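Local coordinates for protein alkaline phosphatase (Antarctic bacterium, PDB 2W5V) that probably hydrolyses phosphate monoesters, as alkaline phosphatases do, using a phosphoserine intermediate and an active site holding zinc and magnesium ions, at residues Tyr63-Asn68 and Phe287-Gly292; Ser75-Asp80 and Val104-Thr109; Thr197-Phe202 and Gly228-Ala233. The protein carries 1 engineered substitution. All coordinates share one frame; numbering follows the deposited sequence.

Interaction 1: residues Tyr63-Asn68 and Phe287-Gly292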
loop_
_atom_site.group_PDB
_atom_site.type_symbol
_atom_site.label_atom_id
_atom_site.label_comp_id
_atom_site.label_asym_id
_atom_site.label_seq_id
_atom_site.Cartn_x
_atom_site.Cartn_y
_atom_site.Cartn_z
ATOM N N TYR B 63 -8.717 -1.928 -10.375
ATOM C CA TYR B 63 -8.031 -1.083 -9.401
ATOM C C TYR B 63 -7.531 0.234 -10.016
ATOM O O TYR B 63 -7.540 1.269 -9.353
ATOM C CB TYR B 63 -6.849 -1.823 -8.758
ATOM C CG TYR B 63 -7.235 -2.816 -7.688
ATOM C CD1 TYR B 63 -7.179 -4.182 -7.931
ATOM C CD2 TYR B 63 -7.659 -2.390 -6.439
ATOM C CE1 TYR B 63 -7.545 -5.103 -6.951
ATOM C CE2 TYR B 63 -8.026 -3.297 -5.448
ATOM C CZ TYR B 63 -7.965 -4.653 -5.708
ATOM O OH TYR B 63 -8.320 -5.561 -4.726
ATOM N N THR B 64 -7.081 0.201 -11.271
ATOM C CA THR B 64 -6.460 1.388 -11.866
ATOM C C THR B 64 -7.436 2.545 -12.102
ATOM O O THR B 64 -7.019 3.660 -12.402
ATOM C CB THR B 64 -5.738 1.080 -13.192
ATOM O OG1 THR B 64 -6.689 0.591 -14.143
ATOM C CG2 THR B 64 -4.641 0.053 -12.978
ATOM N N GLN B 65 -8.728 2.275 -11.985
ATOM C CA GLN B 65 -9.730 3.331 -12.113
ATOM C C GLN B 65 -9.739 4.283 -10.917
ATOM O O GLN B 65 -10.285 5.379 -11.005
ATOM C CB GLN B 65 -11.128 2.736 -12.298
ATOM C CG GLN B 65 -11.308 1.928 -13.565
ATOM C CD GLN B 65 -12.744 1.495 -13.786
ATOM O OE1 GLN B 65 -13.658 2.322 -13.805
ATOM N NE2 GLN B 65 -12.951 0.195 -13.959
ATOM N N PHE B 66 -9.151 3.870 -9.795
ATOM C CA PHE B 66 -9.223 4.678 -8.576
ATOM C C PHE B 66 -8.161 5.767 -8.509
ATOM O O PHE B 66 -7.012 5.548 -8.880
ATOM C CB PHE B 66 -9.103 3.803 -7.320
ATOM C CG PHE B 66 -10.302 2.939 -7.057
ATOM C CD1 PHE B 66 -10.292 1.591 -7.395
ATOM C CD2 PHE B 66 -11.436 3.466 -6.453
ATOM C CE1 PHE B 66 -11.395 0.797 -7.145
ATOM C CE2 PHE B 66 -12.541 2.670 -6.197
ATOM C CZ PHE B 66 -12.519 1.341 -6.543
ATOM N N LYS B 67 -8.553 6.935 -8.017
ATOM C CA LYS B 67 -7.617 8.026 -7.790
ATOM C C LYS B 67 -7.430 8.237 -6.288
ATOM O O LYS B 67 -6.304 8.342 -5.786
ATOM C CB LYS B 67 -8.140 9.313 -8.436
ATOM C CG LYS B 67 -8.292 9.222 -9.941
ATOM C CD LYS B 67 -6.974 8.799 -10.574
ATOM C CE LYS B 67 -7.079 8.631 -12.075
ATOM N NZ LYS B 67 -5.771 8.184 -12.654
ATOM N N ASN B 68 -8.546 8.305 -5.571
ATOM C CA ASN B 68 -8.520 8.535 -4.131
ATOM C C ASN B 68 -8.157 7.263 -3.376
ATOM O O ASN B 68 -8.887 6.275 -3.440
ATOM C CB ASN B 68 -9.876 9.059 -3.665
ATOM C CG ASN B 68 -10.216 10.397 -4.290
ATOM O OD1 ASN B 68 -9.353 11.271 -4.405
ATOM N ND2 ASN B 68 -11.469 10.566 -4.701
ATOM N N PHE B 287 -21.463 0.533 -12.652
ATOM C CA PHE B 287 -22.724 1.106 -12.196
ATOM C C PHE B 287 -22.549 2.526 -11.672
ATOM O O PHE B 287 -23.335 3.408 -12.000
ATOM C CB PHE B 287 -23.377 0.264 -11.105
ATOM C CG PHE B 287 -24.619 0.893 -10.545
ATOM C CD1 PHE B 287 -25.796 0.888 -11.274
ATOM C CD2 PHE B 287 -24.608 1.508 -9.303
ATOM C CE1 PHE B 287 -26.949 1.475 -10.771
ATOM C CE2 PHE B 287 -25.759 2.093 -8.796
ATOM C CZ PHE B 287 -26.925 2.079 -9.531
ATOM N N ALA B 288 -21.527 2.733 -10.845
ATOM C CA ALA B 288 -21.297 4.032 -10.217
ATOM C C ALA B 288 -21.057 5.140 -11.228
ATOM O O ALA B 288 -21.493 6.271 -11.031
ATOM C CB ALA B 288 -20.131 3.950 -9.248
ATOM N N LYS B 289 -20.350 4.820 -12.307
ATOM C CA LYS B 289 -20.044 5.826 -13.322
ATOM C C LYS B 289 -21.288 6.195 -14.126
ATOM O O LYS B 289 -21.499 7.362 -14.469
ATOM C CB LYS B 289 -18.900 5.348 -14.218
ATOM C CG LYS B 289 -17.556 5.378 -13.483
ATOM C CD LYS B 289 -16.344 5.192 -14.398
ATOM C CE LYS B 289 -15.056 5.527 -13.640
ATOM N NZ LYS B 289 -13.811 5.353 -14.454
ATOM N N LYS B 290 -22.124 5.198 -14.402
ATOM C CA LYS B 290 -23.404 5.421 -15.062
ATOM C C LYS B 290 -24.367 6.192 -14.149
ATOM O O LYS B 290 -25.013 7.144 -14.579
ATOM C CB LYS B 290 -24.040 4.081 -15.449
ATOM C CG LYS B 290 -25.140 4.191 -16.482
ATOM C CD LYS B 290 -26.392 3.444 -16.039
ATOM C CE LYS B 290 -26.068 2.068 -15.476
ATOM N NZ LYS B 290 -27.289 1.380 -14.966
ATOM N N ASP B 291 -24.444 5.772 -12.886
ATOM C CA ASP B 291 -25.375 6.332 -11.903
ATOM C C ASP B 291 -25.024 7.762 -11.473
ATOM O O ASP B 291 -25.896 8.636 -11.415
ATOM C CB ASP B 291 -25.433 5.416 -10.669
ATOM C CG ASP B 291 -26.398 5.918 -9.602
ATOM O OD1 ASP B 291 -27.629 5.859 -9.817
ATOM O OD2 ASP B 291 -25.921 6.342 -8.527
ATOM N N GLY B 292 -23.755 7.983 -11.145
ATOM C CA GLY B 292 -23.276 9.293 -10.738
ATOM C C GLY B 292 -23.574 9.694 -9.299
ATOM O O GLY B 292 -23.109 10.738 -8.838
HETATM O O HOH W 1 -11.421 6.574 -13.290
#
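Q65 and K289 form a polar contact at the surface, a hydrogen bond backed by a water bridge, between the loop leading into strand 68-73 and the C-terminal end of helix 267-291. The backbones stay well apart: the CA atoms of Q65 and K289, the closest such pair, lie 10.7 Å from each other, and the buried surface is a modest 73 Å². Two side chains therefore span the gap. K289 NZ donates to Q65 OE1 at 3.1 Å, with a C=O...N angle of 134° and the ammonium tilted 18° from the carbonyl plane. Behind NZ, K289 CE also rests near Q65 OE1, at 3.5 Å. The lysine covers this distance because its chain is extended beyond CG (chi3 168°). A second link runs through a water, which accepts from K289 NZ at 2.9 Å and donates to the backbone oxygen Q65 O at 2.8 Å. The ammonium thus addresses two carbonyls of one residue, directly that of the side chain and, through the water, that of the main chain. At the other end of the amide, Q65 NE2 makes a weak hydrogen bond to N62 OD1, consistent with the flip that turns OE1 to the lysine. An alanine here would remove the amide, and K289 is likely to be left without its direct acceptor and freer to swing into solvent. Around this bridge, Q65 packs on L285 of helix 267-291 and K289 touches Y347 of strand 342-347, while the adjacent F66 reaches I281 of the same helix and V298 of strand 294-299.

Interaction 2: residues Ser75-Asp80 and Val104-Thr109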
loop_
_atom_site.group_PDB
_atom_site.type_symbol
_atom_site.label_atom_id
_atom_site.label_comp_id
_atom_site.label_asym_id
_atom_site.label_seq_id
_atom_site.Cartn_x
_atom_site.Cartn_y
_atom_site.Cartn_z
ATOM N N SER B 75 -5.300 -3.203 13.599
ATOM C CA SER B 75 -5.251 -3.893 14.900
ATOM C C SER B 75 -6.589 -3.823 15.639
ATOM O O SER B 75 -7.330 -2.847 15.508
ATOM C CB SER B 75 -4.128 -3.339 15.790
ATOM O OG SER B 75 -2.849 -3.547 15.206
ATOM N N SER B 76 -6.895 -4.865 16.410
ATOM C CA SER B 76 -8.137 -4.930 17.180
ATOM C C SER B 76 -7.953 -4.226 18.519
ATOM O O SER B 76 -6.914 -3.606 18.765
ATOM C CB SER B 76 -8.546 -6.385 17.406
ATOM O OG SER B 76 -7.773 -6.960 18.449
ATOM N N SER B 77 -8.948 -4.316 19.395
ATOM C CA SER B 77 -8.821 -3.670 20.700
ATOM C C SER B 77 -7.896 -4.457 21.628
ATOM O O SER B 77 -7.419 -3.923 22.619
ATOM C CB SER B 77 -10.193 -3.489 21.357
ATOM O OG SER B 77 -10.758 -4.754 21.640
ATOM N N ARG B 78 -7.638 -5.725 21.320
ATOM C CA ARG B 78 -6.811 -6.544 22.212
ATOM C C ARG B 78 -5.583 -7.169 21.542
ATOM O O ARG B 78 -4.700 -7.685 22.225
ATOM C CB ARG B 78 -7.643 -7.650 22.851
ATOM C CG ARG B 78 -8.812 -7.139 23.669
ATOM C CD ARG B 78 -9.570 -8.297 24.311
ATOM N NE ARG B 78 -10.695 -7.802 25.108
ATOM C CZ ARG B 78 -11.649 -8.571 25.625
ATOM N NH1 ARG B 78 -11.628 -9.884 25.430
ATOM N NH2 ARG B 78 -12.627 -8.026 26.333
ATOM N N GLU B 79 -5.531 -7.132 20.213
ATOM C CA GLU B 79 -4.505 -7.868 19.484
ATOM C C GLU B 79 -3.870 -7.030 18.373
ATOM O O GLU B 79 -4.579 -6.371 17.613
ATOM C CB GLU B 79 -5.117 -9.135 18.881
ATOM C CG GLU B 79 -5.565 -10.190 19.911
ATOM C CD GLU B 79 -7.076 -10.217 20.168
ATOM O OE1 GLU B 79 -7.814 -9.338 19.651
ATOM O OE2 GLU B 79 -7.533 -11.133 20.897
ATOM N N ASP B 80 -2.542 -7.064 18.263
ATOM C CA ASP B 80 -1.867 -6.369 17.165
ATOM C C ASP B 80 -2.299 -6.913 15.809
ATOM O O ASP B 80 -2.420 -6.166 14.844
ATOM C CB ASP B 80 -0.341 -6.476 17.280
ATOM C CG ASP B 80 0.245 -5.519 18.311
ATOM O OD1 ASP B 80 -0.396 -4.491 18.619
ATOM O OD2 ASP B 80 1.360 -5.792 18.807
ATOM N N VAL B 104 -20.266 -6.666 18.237
ATOM C CA VAL B 104 -20.313 -6.309 19.656
ATOM C C VAL B 104 -19.026 -5.576 20.057
ATOM O O VAL B 104 -17.965 -5.758 19.441
ATOM C CB VAL B 104 -20.530 -7.532 20.585
ATOM C CG1 VAL B 104 -21.855 -8.198 20.280
ATOM C CG2 VAL B 104 -19.374 -8.525 20.453
ATOM N N ALA B 105 -19.144 -4.736 21.077
ATOM C CA ALA B 105 -18.027 -3.950 21.581
ATOM C C ALA B 105 -17.103 -4.786 22.453
ATOM O O ALA B 105 -17.366 -5.960 22.714
ATOM C CB ALA B 105 -18.542 -2.735 22.360
ATOM N N ASP B 106 -16.019 -4.174 22.915
ATOM C CA ASP B 106 -15.032 -4.893 23.701
ATOM C C ASP B 106 -15.611 -5.542 24.955
ATOM O O ASP B 106 -15.081 -6.552 25.422
ATOM C CB ASP B 106 -13.869 -3.980 24.075
ATOM C CG ASP B 106 -12.690 -4.752 24.607
ATOM O OD1 ASP B 106 -12.002 -5.412 23.799
ATOM O OD2 ASP B 106 -12.459 -4.711 25.834
ATOM N N ASP B 107 -16.686 -4.966 25.496
ATOM C CA ASP B 107 -17.369 -5.518 26.669
ATOM C C ASP B 107 -18.504 -6.483 26.309
ATOM O O ASP B 107 -19.325 -6.829 27.154
ATOM C CB ASP B 107 -17.916 -4.396 27.561
ATOM C CG ASP B 107 -19.061 -3.628 26.911
ATOM O OD1 ASP B 107 -19.498 -4.013 25.806
ATOM O OD2 ASP B 107 -19.527 -2.630 27.507
ATOM N N SER B 108 -18.560 -6.886 25.046
ATOM C CA SER B 108 -19.531 -7.882 24.590
ATOM C C SER B 108 -20.961 -7.371 24.348
ATOM O O SER B 108 -21.824 -8.137 23.926
ATOM C CB SER B 108 -19.551 -9.086 25.538
ATOM O OG SER B 108 -18.430 -9.917 25.301
ATOM N N THR B 109 -21.214 -6.090 24.595
ATOM C CA THR B 109 -22.542 -5.530 24.341
ATOM C C THR B 109 -22.731 -5.186 22.865
ATOM O O THR B 109 -21.789 -4.761 22.195
ATOM C CB THR B 109 -22.797 -4.262 25.174
ATOM O OG1 THR B 109 -21.803 -3.280 24.866
ATOM C CG2 THR B 109 -22.753 -4.580 26.664
#
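D106 receives both S77 and R78, and charge pairing is the first kind of interaction to consider. R78 NE forms a salt bridge to D106 OD1 at 3.0 Å, supplemented by a weak, longer hydrogen bond from R78 NH2 to D106 OD2 (3.4 Å). The guanidinium and carboxylate planes stand 84° apart, so the ions meet nearly perpendicular and not as a coplanar, two-bond pair. R78 gets there with a chain extended from CG to NE (chi3 180°), approaching from the direction opposite to that of the aspartate. The backbone oxygen D106 O is also close to NH2, but the angle is too poor for a bond.

Among neutral donors, S77 OG gives a short hydrogen bond of 2.6 Å to D106 OD1, reaching it from above the carboxylate plane. OD1 thus meets a donating hydroxyl and the charged guanidinium together, which would be expected to stabilise the ionised carboxylate and limit its rotation.

Local hydrogen bonds shape each loop. S76 OG accepts from R78 N at 3.1 Å, an ST turn, and from E79 N, an ST motif; it donates in turn to E79 OE1, which also hydrogen-bonds N99 N. In the facing loop, D107 OD1 accepts from T109 N at 3.0 Å, an Asx turn, and from T109 OG1. At the far end of segment 75-80, S75 OG is bonded to Y55 OH of the second subunit.

The whole is a surface contact between two irregular loops on either side of helix 86-93 in sequence, in which D106, second residue of a type I beta turn from A105 to S108, presents its carboxylate to the ST turn begun by S76.

Interaction 3: residues Thr197-Phe202 and Gly228-Ala233. Unlike the reference sequence in segment 197-202: A198 (reference Gly).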
loop_
_atom_site.group_PDB
_atom_site.type_symbol
_atom_site.label_atom_id
_atom_site.label_comp_id
_atom_site.label_asym_id
_atom_site.label_seq_id
_atom_site.Cartn_x
_atom_site.Cartn_y
_atom_site.Cartn_z
ATOM N N THR B 197 -31.296 -22.723 -5.412
ATOM C CA THR B 197 -30.942 -23.425 -6.638
ATOM C C THR B 197 -29.853 -22.703 -7.424
ATOM O O THR B 197 -28.784 -23.259 -7.668
ATOM C CB THR B 197 -32.165 -23.606 -7.541
ATOM O OG1 THR B 197 -33.175 -24.335 -6.833
ATOM C CG2 THR B 197 -31.785 -24.366 -8.793
ATOM N N ALA B 198 -30.126 -21.466 -7.826
ATOM C CA ALA B 198 -29.156 -20.685 -8.590
ATOM C C ALA B 198 -29.496 -19.200 -8.535
ATOM O O ALA B 198 -30.620 -18.829 -8.190
ATOM C CB ALA B 198 -29.113 -21.164 -10.040
ATOM N N LEU B 199 -28.526 -18.348 -8.860
ATOM C CA LEU B 199 -28.821 -16.932 -9.030
ATOM C C LEU B 199 -29.713 -16.801 -10.247
ATOM O O LEU B 199 -29.525 -17.500 -11.235
ATOM C CB LEU B 199 -27.553 -16.116 -9.273
ATOM C CG LEU B 199 -26.718 -15.588 -8.120
ATOM C CD1 LEU B 199 -25.584 -14.740 -8.706
ATOM C CD2 LEU B 199 -27.550 -14.790 -7.131
ATOM N N THR B 200 -30.687 -15.907 -10.169
ATOM C CA THR B 200 -31.593 -15.665 -11.278
ATOM C C THR B 200 -31.335 -14.264 -11.813
ATOM O O THR B 200 -30.388 -13.597 -11.385
ATOM C CB THR B 200 -33.044 -15.760 -10.807
ATOM O OG1 THR B 200 -33.254 -14.811 -9.756
ATOM C CG2 THR B 200 -33.332 -17.151 -10.269
ATOM N N ASP B 201 -32.171 -13.814 -12.742
ATOM C CA ASP B 201 -32.074 -12.442 -13.236
ATOM C C ASP B 201 -32.999 -11.528 -12.438
ATOM O O ASP B 201 -33.790 -11.998 -11.613
ATOM C CB ASP B 201 -32.407 -12.366 -14.728
ATOM C CG ASP B 201 -33.897 -12.482 -15.000
ATOM O OD1 ASP B 201 -34.604 -13.120 -14.187
ATOM O OD2 ASP B 201 -34.358 -11.935 -16.028
ATOM N N PHE B 202 -32.914 -10.226 -12.690
ATOM C CA PHE B 202 -33.706 -9.266 -11.933
ATOM C C PHE B 202 -35.214 -9.498 -12.047
ATOM O O PHE B 202 -35.919 -9.523 -11.037
ATOM C CB PHE B 202 -33.359 -7.829 -12.321
ATOM C CG PHE B 202 -34.185 -6.798 -11.606
ATOM C CD1 PHE B 202 -34.177 -6.721 -10.221
ATOM C CD2 PHE B 202 -34.976 -5.911 -12.316
ATOM C CE1 PHE B 202 -34.937 -5.777 -9.559
ATOM C CE2 PHE B 202 -35.741 -4.963 -11.660
ATOM C CZ PHE B 202 -35.722 -4.897 -10.281
ATOM N N GLY B 228 -17.314 -19.418 -11.300
ATOM C CA GLY B 228 -17.654 -18.456 -12.330
ATOM C C GLY B 228 -17.941 -17.084 -11.748
ATOM O O GLY B 228 -17.438 -16.746 -10.676
ATOM N N ASN B 229 -18.763 -16.305 -12.451
ATOM C CA ASN B 229 -18.970 -14.891 -12.135
ATOM C C ASN B 229 -20.003 -14.618 -11.041
ATOM O O ASN B 229 -20.665 -13.578 -11.049
ATOM C CB ASN B 229 -19.348 -14.111 -13.396
ATOM C CG ASN B 229 -20.799 -14.304 -13.783
ATOM O OD1 ASN B 229 -21.421 -13.416 -14.367
ATOM N ND2 ASN B 229 -21.353 -15.464 -13.449
ATOM N N PHE B 230 -20.126 -15.541 -10.097
ATOM C CA PHE B 230 -21.062 -15.359 -8.991
ATOM C C PHE B 230 -20.949 -13.992 -8.305
ATOM O O PHE B 230 -21.945 -13.291 -8.129
ATOM C CB PHE B 230 -20.883 -16.444 -7.939
ATOM C CG PHE B 230 -21.607 -16.146 -6.657
ATOM C CD1 PHE B 230 -22.990 -16.238 -6.597
ATOM C CD2 PHE B 230 -20.913 -15.756 -5.524
ATOM C CE1 PHE B 230 -23.671 -15.964 -5.417
ATOM C CE2 PHE B 230 -21.585 -15.472 -4.339
ATOM C CZ PHE B 230 -22.969 -15.578 -4.289
ATOM N N LEU B 231 -19.741 -13.614 -7.897
ATOM C CA LEU B 231 -19.601 -12.401 -7.102
ATOM C C LEU B 231 -20.082 -11.173 -7.882
ATOM O O LEU B 231 -20.868 -10.379 -7.371
ATOM C CB LEU B 231 -18.161 -12.225 -6.597
ATOM C CG LEU B 231 -17.886 -11.026 -5.690
ATOM C CD1 LEU B 231 -18.747 -11.080 -4.438
ATOM C CD2 LEU B 231 -16.413 -10.980 -5.327
ATOM N N SER B 232 -19.628 -11.021 -9.122
ATOM C CA SER B 232 -20.104 -9.912 -9.944
ATOM C C SER B 232 -21.612 -9.980 -10.181
ATOM O O SER B 232 -22.320 -8.996 -9.978
ATOM C CB SER B 232 -19.369 -9.859 -11.283
ATOM O OG SER B 232 -18.010 -9.518 -11.082
ATOM N N ALA B 233 -22.094 -11.140 -10.617
ATOM C CA ALA B 233 -23.505 -11.298 -10.956
ATOM C C ALA B 233 -24.409 -11.014 -9.758
ATOM O O ALA B 233 -25.460 -10.390 -9.901
ATOM C CB ALA B 233 -23.776 -12.700 -11.511
#
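L199 lays its isobutyl group against F230 and A233 at the start of helix 230-242, an apolar helix-to-loop contact in the alpha/beta fold of the alkaline phosphatases. The loop follows strand 192-195, an outermost strand of the main sheet within this chain. The L199 and F230 side chains cross at about a right angle, and the leucine meets the ring obliquely at CD1 and CE1. Two torsions set this up: L199 CG stands anti to its carbonyl carbon (chi1 -86°), and F230 CG is turned away from its own backbone N (chi1 168°), which carries the ring nearer the loop. Since A233 lies three residues beyond F230, close to one helical turn, both present themselves to the same leucine. L215 touches L199 and F230 alike, while A234 and L237 of the helix and F213 of strand 210-214 extend the apolar surroundings of L199. The F230 side chain is about 9 Å from that of E254, a magnesium ligand, and about 12 Å from the bound magnesium ion, so the contact lies near the metal site but is not part of it. One methyl does most of the work: L199 CD1 lies 3.7 Å from F230 CD1 and 3.9 Å from A233 CB.

Overall arrangement
Along the chain, interaction 1 encloses the other two: the 218 residues between its segments contain interaction 2 and then interaction 3. Interactions 2 and 3 lie on opposite sides of the chain's centre, with their centres 35 Å apart. Interaction 1 is closer to interaction 3 (centres 22 Å apart, nearest atoms about 9 Å) than to interaction 2 (33 Å between centres). Helix 267-291 connects the nearer pair, contributing K289 to interaction 1 and packing against L231 and S232 of interaction 3. Segments of interactions 1 and 2 flank strand 68-73 and both touch the second subunit; interaction 3 involves one chain alone. The three thus join separate parts of a single alpha/beta fold.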